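Local atomic coordinates of flavoprotein (Thermotoga maritima, PDB entry 5V8S), a protein that probably works as an oxidoreductase and electron carrier, joining a di-iron centre in a metallo-beta-lactamase-like domain to an FMN-binding flavodoxin-like domain. Residues G61-A74 and T91-S105. The protein carries 1 engineered substitution. Sequence-based numbering, arbitrary orientation.
Engineered in segment 91-105: Asp102 (natural residue His). With FEO (mu-oxo-diiron), chain C.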
ATOM      1  N   GLY A  61      -4.303 -26.456  44.620  1.00 34.19           N
ATOM      2  CA  GLY A  61      -5.727 -26.500  44.394  1.00 33.23           C
ATOM      3  C   GLY A  61      -6.187 -25.874  43.091  1.00 31.98           C
ATOM      4  O   GLY A  61      -7.394 -25.851  42.830  1.00 34.46           O
ATOM      5  N   ALA A  62      -5.276 -25.381  42.257  1.00 30.00           N
ATOM      6  CA  ALA A  62      -5.688 -24.727  41.029  1.00 27.73           C
ATOM      7  C   ALA A  62      -4.551 -24.804  40.028  1.00 27.24           C
ATOM      8  O   ALA A  62      -3.378 -24.827  40.399  1.00 28.60           O
ATOM      9  CB  ALA A  62      -6.046 -23.256  41.272  1.00 28.05           C
ATOM     10  N   ASN A  63      -4.914 -24.848  38.751  1.00 25.59           N
ATOM     11  CA  ASN A  63      -3.964 -24.682  37.660  1.00 24.49           C
ATOM     12  C   ASN A  63      -4.563 -23.648  36.725  1.00 23.30           C
ATOM     13  O   ASN A  63      -5.654 -23.861  36.174  1.00 24.74           O
ATOM     14  CB  ASN A  63      -3.688 -25.989  36.904  1.00 24.84           C
ATOM     15  CG  ASN A  63      -2.891 -26.990  37.716  1.00 26.69           C
ATOM     16  OD1 ASN A  63      -1.794 -26.698  38.199  1.00 26.65           O
ATOM     17  ND2 ASN A  63      -3.448 -28.187  37.871  1.00 28.91           N
ATOM     18  N   VAL A  64      -3.864 -22.530  36.563  1.00 22.43           N
ATOM     19  CA  VAL A  64      -4.403 -21.339  35.902  1.00 21.64           C
ATOM     20  C   VAL A  64      -3.646 -21.118  34.597  1.00 20.86           C
ATOM     21  O   VAL A  64      -2.453 -20.798  34.606  1.00 20.86           O
ATOM     22  CB  VAL A  64      -4.301 -20.102  36.802  1.00 21.46           C
ATOM     23  CG1 VAL A  64      -4.963 -18.889  36.138  1.00 21.57           C
ATOM     24  CG2 VAL A  64      -4.895 -20.384  38.185  1.00 22.83           C
ATOM     25  N   LEU A  65      -4.348 -21.261  33.476  1.00 20.31           N
ATOM     26  CA  LEU A  65      -3.800 -20.934  32.162  1.00 20.57           C
ATOM     27  C   LEU A  65      -4.120 -19.482  31.847  1.00 20.70           C
ATOM     28  O   LEU A  65      -5.244 -19.027  32.070  1.00 21.85           O
ATOM     29  CB  LEU A  65      -4.421 -21.829  31.095  1.00 21.08           C
ATOM     30  CG  LEU A  65      -4.039 -21.512  29.652  1.00 21.91           C
ATOM     31  CD1 LEU A  65      -2.566 -21.794  29.421  1.00 24.51           C
ATOM     32  CD2 LEU A  65      -4.913 -22.343  28.722  1.00 21.59           C
ATOM     33  N   ILE A  66      -3.123 -18.748  31.349  1.00 19.98           N
ATOM     34  CA  ILE A  66      -3.279 -17.324  31.065  1.00 19.17           C
ATOM     35  C   ILE A  66      -2.966 -17.110  29.592  1.00 20.05           C
ATOM     36  O   ILE A  66      -1.829 -17.307  29.150  1.00 20.06           O
ATOM     37  CB  ILE A  66      -2.412 -16.444  31.981  1.00 20.51           C
ATOM     38  CG1 ILE A  66      -2.799 -16.741  33.443  1.00 20.33           C
ATOM     39  CG2 ILE A  66      -2.608 -14.947  31.647  1.00 22.14           C
ATOM     40  CD1 ILE A  66      -2.072 -15.901  34.456  1.00 22.51           C
ATOM     41  N   ASP A  67      -3.996 -16.745  28.832  1.00 19.87           N
ATOM     42  CA  ASP A  67      -3.918 -16.481  27.397  1.00 21.13           C
ATOM     43  C   ASP A  67      -3.599 -17.757  26.609  1.00 20.49           C
ATOM     44  O   ASP A  67      -3.738 -18.863  27.143  1.00 22.53           O
ATOM     45  CB  ASP A  67      -2.980 -15.293  27.146  1.00 23.50           C
ATOM     46  CG  ASP A  67      -3.505 -13.988  27.809  1.00 26.51           C
ATOM     47  OD1 ASP A  67      -4.752 -13.780  27.869  1.00 28.96           O
ATOM     48  OD2 ASP A  67      -2.687 -13.185  28.304  1.00 27.07           O
ATOM     49  N   GLY A  68      -3.238 -17.637  25.338  1.00 20.84           N
ATOM     50  CA  GLY A  68      -3.090 -18.790  24.475  1.00 20.95           C
ATOM     51  C   GLY A  68      -2.286 -18.426  23.233  1.00 20.30           C
ATOM     52  O   GLY A  68      -1.521 -17.461  23.225  1.00 20.14           O
ATOM     53  N   TRP A  69      -2.484 -19.204  22.169  1.00 20.36           N
ATOM     54  CA  TRP A  69      -1.772 -19.022  20.908  1.00 20.11           C
ATOM     55  C   TRP A  69      -2.760 -18.841  19.758  1.00 19.91           C
ATOM     56  O   TRP A  69      -3.942 -19.165  19.864  1.00 22.00           O
ATOM     57  CB  TRP A  69      -0.898 -20.235  20.555  1.00 20.00           C
ATOM     58  CG  TRP A  69       0.301 -20.479  21.440  1.00 18.71           C
ATOM     59  CD1 TRP A  69       0.759 -19.699  22.451  1.00 19.47           C
ATOM     60  CD2 TRP A  69       1.186 -21.601  21.364  1.00 20.10           C
ATOM     61  NE1 TRP A  69       1.865 -20.277  23.027  1.00 19.78           N
ATOM     62  CE2 TRP A  69       2.143 -21.449  22.379  1.00 20.05           C
ATOM     63  CE3 TRP A  69       1.250 -22.730  20.538  1.00 21.57           C
ATOM     64  CZ2 TRP A  69       3.155 -22.372  22.592  1.00 21.67           C
ATOM     65  CZ3 TRP A  69       2.245 -23.651  20.757  1.00 22.76           C
ATOM     66  CH2 TRP A  69       3.196 -23.458  21.768  1.00 23.04           C
ATOM     67  N   LYS A  70      -2.252 -18.328  18.641  1.00 19.54           N
ATOM     68  CA  LYS A  70      -3.076 -18.139  17.453  1.00 19.66           C
ATOM     69  C   LYS A  70      -3.625 -19.485  16.987  1.00 21.43           C
ATOM     70  O   LYS A  70      -2.995 -20.529  17.161  1.00 22.10           O
ATOM     71  CB  LYS A  70      -2.217 -17.500  16.366  1.00 20.59           C
ATOM     72  CG  LYS A  70      -2.986 -16.982  15.170  1.00 22.26           C
ATOM     73  CD  LYS A  70      -2.038 -16.089  14.326  1.00 25.07           C
ATOM     74  CE  LYS A  70      -2.585 -15.691  12.980  1.00 28.76           C
ATOM     75  NZ  LYS A  70      -2.210 -16.705  12.003  1.00 32.41           N
ATOM     76  N   GLY A  71      -4.796 -19.441  16.338  1.00 21.70           N
ATOM     77  CA  GLY A  71      -5.557 -20.652  16.072  1.00 23.51           C
ATOM     78  C   GLY A  71      -4.875 -21.649  15.156  1.00 24.50           C
ATOM     79  O   GLY A  71      -5.105 -22.854  15.277  1.00 26.00           O
ATOM     80  N   ASN A  72      -4.065 -21.173  14.197  1.00 24.52           N
ATOM     81  CA  ASN A  72      -3.361 -22.107  13.325  1.00 24.72           C
ATOM     82  C   ASN A  72      -2.322 -22.941  14.064  1.00 25.22           C
ATOM     83  O   ASN A  72      -1.806 -23.906  13.492  1.00 26.49           O
ATOM     84  CB  ASN A  72      -2.748 -21.395  12.100  1.00 24.94           C
ATOM     85  CG  ASN A  72      -1.829 -20.242  12.472  1.00 27.20           C
ATOM     86  OD1 ASN A  72      -2.104 -19.478  13.384  1.00 29.12           O
ATOM     87  ND2 ASN A  72      -0.733 -20.102  11.738  1.00 27.48           N
ATOM     88  N   TYR A  73      -2.035 -22.612  15.326  1.00 24.52           N
ATOM     89  CA  TYR A  73      -1.088 -23.355  16.141  1.00 24.83           C
ATOM     90  C   TYR A  73      -1.774 -24.064  17.316  1.00 24.77           C
ATOM     91  O   TYR A  73      -1.118 -24.400  18.307  1.00 25.43           O
ATOM     92  CB  TYR A  73       0.002 -22.403  16.634  1.00 23.82           C
ATOM     93  CG  TYR A  73       0.853 -21.795  15.528  1.00 23.67           C
ATOM     94  CD1 TYR A  73       1.620 -22.599  14.705  1.00 25.43           C
ATOM     95  CD2 TYR A  73       0.895 -20.421  15.322  1.00 23.85           C
ATOM     96  CE1 TYR A  73       2.402 -22.059  13.693  1.00 25.88           C
ATOM     97  CE2 TYR A  73       1.692 -19.859  14.314  1.00 24.28           C
ATOM     98  CZ  TYR A  73       2.440 -20.687  13.504  1.00 26.06           C
ATOM     99  OH  TYR A  73       3.219 -20.155  12.490  1.00 26.80           O
ATOM    100  N   ALA A  74      -3.086 -24.306  17.221  1.00 24.43           N
ATOM    101  CA  ALA A  74      -3.833 -24.877  18.345  1.00 25.85           C
ATOM    102  C   ALA A  74      -3.371 -26.292  18.679  1.00 27.28           C
ATOM    103  O   ALA A  74      -3.283 -26.660  19.856  1.00 26.74           O
ATOM    104  CB  ALA A  74      -5.331 -24.854  18.039  1.00 24.85           C
ATOM    105  N   THR A  91      -8.030 -25.675  35.947  1.00 25.24           N
ATOM    106  CA  THR A  91      -9.210 -25.214  36.663  1.00 25.14           C
ATOM    107  C   THR A  91      -9.656 -23.819  36.257  1.00 24.48           C
ATOM    108  O   THR A  91     -10.845 -23.498  36.415  1.00 25.07           O
ATOM    109  CB  THR A  91      -8.956 -25.206  38.184  1.00 26.06           C
ATOM    110  OG1 THR A  91      -7.800 -24.412  38.481  1.00 26.53           O
ATOM    111  CG2 THR A  91      -8.759 -26.635  38.742  1.00 27.09           C
ATOM    112  N   HIS A  92      -8.747 -22.988  35.746  1.00 23.74           N
ATOM    113  CA  HIS A  92      -9.034 -21.600  35.412  1.00 22.19           C
ATOM    114  C   HIS A  92      -8.330 -21.238  34.119  1.00 21.47           C
ATOM    115  O   HIS A  92      -7.222 -21.705  33.865  1.00 22.57           O
ATOM    116  CB  HIS A  92      -8.497 -20.666  36.497  1.00 21.66           C
ATOM    117  CG  HIS A  92      -9.185 -20.811  37.808  1.00 22.52           C
ATOM    118  ND1 HIS A  92      -8.955 -21.879  38.652  1.00 24.31           N
ATOM    119  CD2 HIS A  92     -10.096 -20.024  38.424  1.00 23.27           C
ATOM    120  CE1 HIS A  92      -9.706 -21.745  39.730  1.00 24.79           C
ATOM    121  NE2 HIS A  92     -10.412 -20.634  39.617  1.00 24.16           N
ATOM    122  N   ILE A  93      -8.988 -20.409  33.310  1.00 19.67           N
ATOM    123  CA  ILE A  93      -8.357 -19.759  32.165  1.00 18.70           C
ATOM    124  C   ILE A  93      -8.642 -18.263  32.251  1.00 19.64           C
ATOM    125  O   ILE A  93      -9.808 -17.847  32.296  1.00 20.76           O
ATOM    126  CB  ILE A  93      -8.852 -20.323  30.816  1.00 19.42           C
ATOM    127  CG1 ILE A  93      -8.592 -21.828  30.727  1.00 21.16           C
ATOM    128  CG2 ILE A  93      -8.146 -19.606  29.662  1.00 20.07           C
ATOM    129  CD1 ILE A  93      -9.204 -22.520  29.535  1.00 21.87           C
ATOM    130  N   ILE A  94      -7.581 -17.456  32.265  1.00 18.61           N
ATOM    131  CA  ILE A  94      -7.698 -15.999  32.284  1.00 18.73           C
ATOM    132  C   ILE A  94      -7.456 -15.480  30.877  1.00 18.58           C
ATOM    133  O   ILE A  94      -6.443 -15.803  30.250  1.00 19.14           O
ATOM    134  CB  ILE A  94      -6.707 -15.362  33.274  1.00 19.37           C
ATOM    135  CG1 ILE A  94      -7.049 -15.800  34.709  1.00 20.66           C
ATOM    136  CG2 ILE A  94      -6.751 -13.829  33.150  1.00 19.47           C
ATOM    137  CD1 ILE A  94      -6.081 -15.271  35.783  1.00 21.08           C
ATOM    138  N   VAL A  95      -8.401 -14.703  30.383  1.00 18.94           N
ATOM    139  CA  VAL A  95      -8.343 -14.123  29.045  1.00 18.42           C
ATOM    140  C   VAL A  95      -8.220 -12.612  29.220  1.00 19.29           C
ATOM    141  O   VAL A  95      -9.211 -11.908  29.426  1.00 20.06           O
ATOM    142  CB  VAL A  95      -9.572 -14.511  28.216  1.00 19.60           C
ATOM    143  CG1 VAL A  95      -9.494 -13.899  26.825  1.00 20.98           C
ATOM    144  CG2 VAL A  95      -9.671 -16.022  28.127  1.00 19.81           C
ATOM    145  N   ASN A  96      -6.986 -12.099  29.127  1.00 18.76           N
ATOM    146  CA  ASN A  96      -6.758 -10.672  29.279  1.00 18.56           C
ATOM    147  C   ASN A  96      -7.265  -9.880  28.069  1.00 19.21           C
ATOM    148  O   ASN A  96      -7.543  -8.686  28.201  1.00 19.06           O
ATOM    149  CB  ASN A  96      -5.257 -10.416  29.434  1.00 19.74           C
ATOM    150  CG  ASN A  96      -4.720 -10.841  30.791  1.00 21.12           C
ATOM    151  OD1 ASN A  96      -5.240 -10.429  31.833  1.00 21.93           O
ATOM    152  ND2 ASN A  96      -3.660 -11.670  30.793  1.00 22.22           N
ATOM    153  N   HIS A  97      -7.401 -10.526  26.909  1.00 18.92           N
ATOM    154  CA  HIS A  97      -7.699  -9.889  25.633  1.00 18.86           C
ATOM    155  C   HIS A  97      -8.082 -11.015  24.696  1.00 18.53           C
ATOM    156  O   HIS A  97      -7.453 -12.078  24.712  1.00 20.28           O
ATOM    157  CB  HIS A  97      -6.420  -9.160  25.171  1.00 19.01           C
ATOM    158  CG  HIS A  97      -6.439  -8.535  23.800  1.00 18.59           C
ATOM    159  ND1 HIS A  97      -7.424  -7.687  23.325  1.00 18.75           N
ATOM    160  CD2 HIS A  97      -5.487  -8.560  22.840  1.00 17.84           C
ATOM    161  CE1 HIS A  97      -7.095  -7.259  22.118  1.00 18.87           C
ATOM    162  NE2 HIS A  97      -5.917  -7.768  21.804  1.00 17.14           N
ATOM    163  N   THR A  98      -9.140 -10.805  23.921  1.00 17.94           N
ATOM    164  CA  THR A  98      -9.774 -11.887  23.183  1.00 18.52           C
ATOM    165  C   THR A  98      -9.351 -11.972  21.723  1.00 18.55           C
ATOM    166  O   THR A  98      -9.871 -12.826  21.000  1.00 19.64           O
ATOM    167  CB  THR A  98     -11.296 -11.738  23.229  1.00 20.69           C
ATOM    168  OG1 THR A  98     -11.678 -10.539  22.541  1.00 22.10           O
ATOM    169  CG2 THR A  98     -11.791 -11.702  24.674  1.00 21.63           C
ATOM    170  N   GLU A  99      -8.455 -11.109  21.257  1.00 17.37           N
ATOM    171  CA  GLU A  99      -8.119 -11.129  19.840  1.00 17.91           C
ATOM    172  C   GLU A  99      -7.557 -12.508  19.479  1.00 17.83           C
ATOM    173  O   GLU A  99      -6.829 -13.108  20.277  1.00 17.34           O
ATOM    174  CB  GLU A  99      -7.091 -10.043  19.521  1.00 18.28           C
ATOM    175  CG  GLU A  99      -6.791  -9.879  18.049  1.00 19.42           C
ATOM    176  CD  GLU A  99      -5.914  -8.697  17.750  1.00 20.69           C
ATOM    177  OE1 GLU A  99      -5.696  -7.853  18.624  1.00 21.57           O
ATOM    178  OE2 GLU A  99      -5.445  -8.599  16.590  1.00 23.65           O
ATOM    179  N   PRO A 100      -7.860 -13.047  18.293  1.00 18.15           N
ATOM    180  CA  PRO A 100      -7.495 -14.449  18.029  1.00 18.31           C
ATOM    181  C   PRO A 100      -6.018 -14.766  17.950  1.00 18.86           C
ATOM    182  O   PRO A 100      -5.690 -15.957  17.925  1.00 20.64           O
ATOM    183  CB  PRO A 100      -8.220 -14.765  16.724  1.00 19.30           C
ATOM    184  CG  PRO A 100      -9.417 -13.894  16.773  1.00 18.62           C
ATOM    185  CD  PRO A 100      -8.959 -12.614  17.403  1.00 18.24           C
ATOM    186  N   ASP A 101      -5.105 -13.789  17.878  1.00 18.19           N
ATOM    187  CA  ASP A 101      -3.695 -14.150  17.987  1.00 19.06           C
ATOM    188  C   ASP A 101      -3.343 -14.663  19.376  1.00 19.31           C
ATOM    189  O   ASP A 101      -2.394 -15.436  19.525  1.00 20.94           O
ATOM    190  CB  ASP A 101      -2.775 -12.981  17.636  1.00 20.50           C
ATOM    191  CG  ASP A 101      -2.990 -11.756  18.506  1.00 19.71           C
ATOM    192  OD1 ASP A 101      -4.140 -11.334  18.703  1.00 21.40           O
ATOM    193  OD2 ASP A 101      -1.990 -11.189  19.002  1.00 20.56           O
ATOM    194  N   ASP A 102      -4.101 -14.258  20.379  1.00 19.11           N
ATOM    195  CA  ASP A 102      -3.918 -14.737  21.736  1.00 22.15           C
ATOM    196  C   ASP A 102      -4.998 -15.719  22.192  1.00 22.24           C
ATOM    197  O   ASP A 102      -4.735 -16.501  23.109  1.00 24.36           O
ATOM    198  CB  ASP A 102      -3.779 -13.527  22.688  1.00 26.51           C
ATOM    199  CG  ASP A 102      -2.509 -12.646  22.342  1.00 33.03           C
ATOM    200  OD1 ASP A 102      -1.362 -13.157  22.463  1.00 38.17           O
ATOM    201  OD2 ASP A 102      -2.621 -11.462  21.925  1.00 30.94           O
ATOM    202  N   SER A 103      -6.166 -15.762  21.533  1.00 20.66           N
ATOM    203  CA  SER A 103      -7.286 -16.604  21.968  1.00 21.36           C
ATOM    204  C   SER A 103      -7.641 -17.731  21.007  1.00 21.43           C
ATOM    205  O   SER A 103      -8.556 -18.513  21.304  1.00 22.54           O
ATOM    206  CB  SER A 103      -8.537 -15.747  22.187  1.00 21.24           C
ATOM    207  OG  SER A 103      -9.082 -15.302  20.955  1.00 21.04           O
ATOM    208  N   GLY A 104      -6.965 -17.836  19.863  1.00 21.14           N
ATOM    209  CA  GLY A 104      -7.426 -18.756  18.838  1.00 21.92           C
ATOM    210  C   GLY A 104      -7.374 -20.213  19.256  1.00 21.29           C
ATOM    211  O   GLY A 104      -8.099 -21.052  18.701  1.00 23.86           O
ATOM    212  N   SER A 105      -6.497 -20.541  20.207  1.00 21.03           N
ATOM    213  CA  SER A 105      -6.362 -21.894  20.735  1.00 21.89           C
ATOM    214  C   SER A 105      -7.394 -22.235  21.796  1.00 21.82           C
ATOM    215  O   SER A 105      -7.438 -23.390  22.226  1.00 22.43           O
ATOM    216  CB  SER A 105      -4.963 -22.072  21.337  1.00 22.55           C
ATOM    217  OG  SER A 105      -4.666 -21.065  22.298  1.00 22.82           O
TER
HETATM  218 FE1  FEO C 401      -4.367  -7.491  20.224  1.00 19.83          FE
HETATM  219 FE2  FEO C 401      -1.829  -9.733  20.619  1.00 21.34          FE
HETATM  220  O   FEO C 401      -3.590  -9.203  20.232  1.00 21.81           O
HETATM  221  O   HOH W   1      -6.316 -14.482  25.732  1.00 29.01           O
HETATM  222  O   HOH W   2      -0.909 -14.931  24.152  1.00 26.57           O
HETATM  223  O   HOH W   3      -6.545 -17.432  15.461  1.00 28.75           O
HETATM  224  O   HOH W   4      -2.804  -7.187  18.696  1.00 54.25           O
HETATM  225  O   HOH W   5      -1.131  -8.054  19.252  1.00 26.54           O
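Asp67, directly after strand 62-66, reaches across to Asn96. From CB, its chain turns beside the backbone N (chi1 -62°), which carries CG to within 3.8 Å of Asn96 ND2 and divides the carboxylate between two donors. OD1 takes the backbone N-H of Asn96 through its syn lone pair, and a water that also donates to His97 O binds this same oxygen. OD2, at the tip, accepts from Asn96 ND2 at 3.1 Å; the N-H points almost straight at it (163°). That donor lies out of the carboxylate plane, though OD2 stays near the amide plane of Asn96, and the two planes are 66° apart. Two bonds from one residue thus fix the carboxylate's rotation.

Upstream, the strands run parallel, bridged at Val64-His92, Leu65-Ile93 and Ile66-Ile94. Leu65 N donates to His92 O. Ile94 N donates to Leu65 O at 2.8 Å, while Val64 CG1 packs on Ile94 CD1 at 3.8 Å. With helix 74-82 between them, they form a beta-alpha-beta unit of the metallo-beta-lactamase fold. The following loop supplies His97 and Glu99, and helix 100-103 Asp101, the family's HxExD ligands. His97 NE2 and Glu99 OE1 bind FE1; Asp101 OD2 and the engineered Asp102 OD2, 2.3 Å from FE2, bind the other iron. His163, Asp180 and His240 supply the remaining protein ligands, and a water binds each iron. Asn96 OD1 and His97 ND1 are hydrogen-bonded to Thr170 and Asp166.

Farther along, Ser105 OG sits between its own backbone N and carbonyl carbon, where it accepts from Trp69 N at 2.9 Å. Close by, Gly104 CA lies 4.3 Å from Lys70 C.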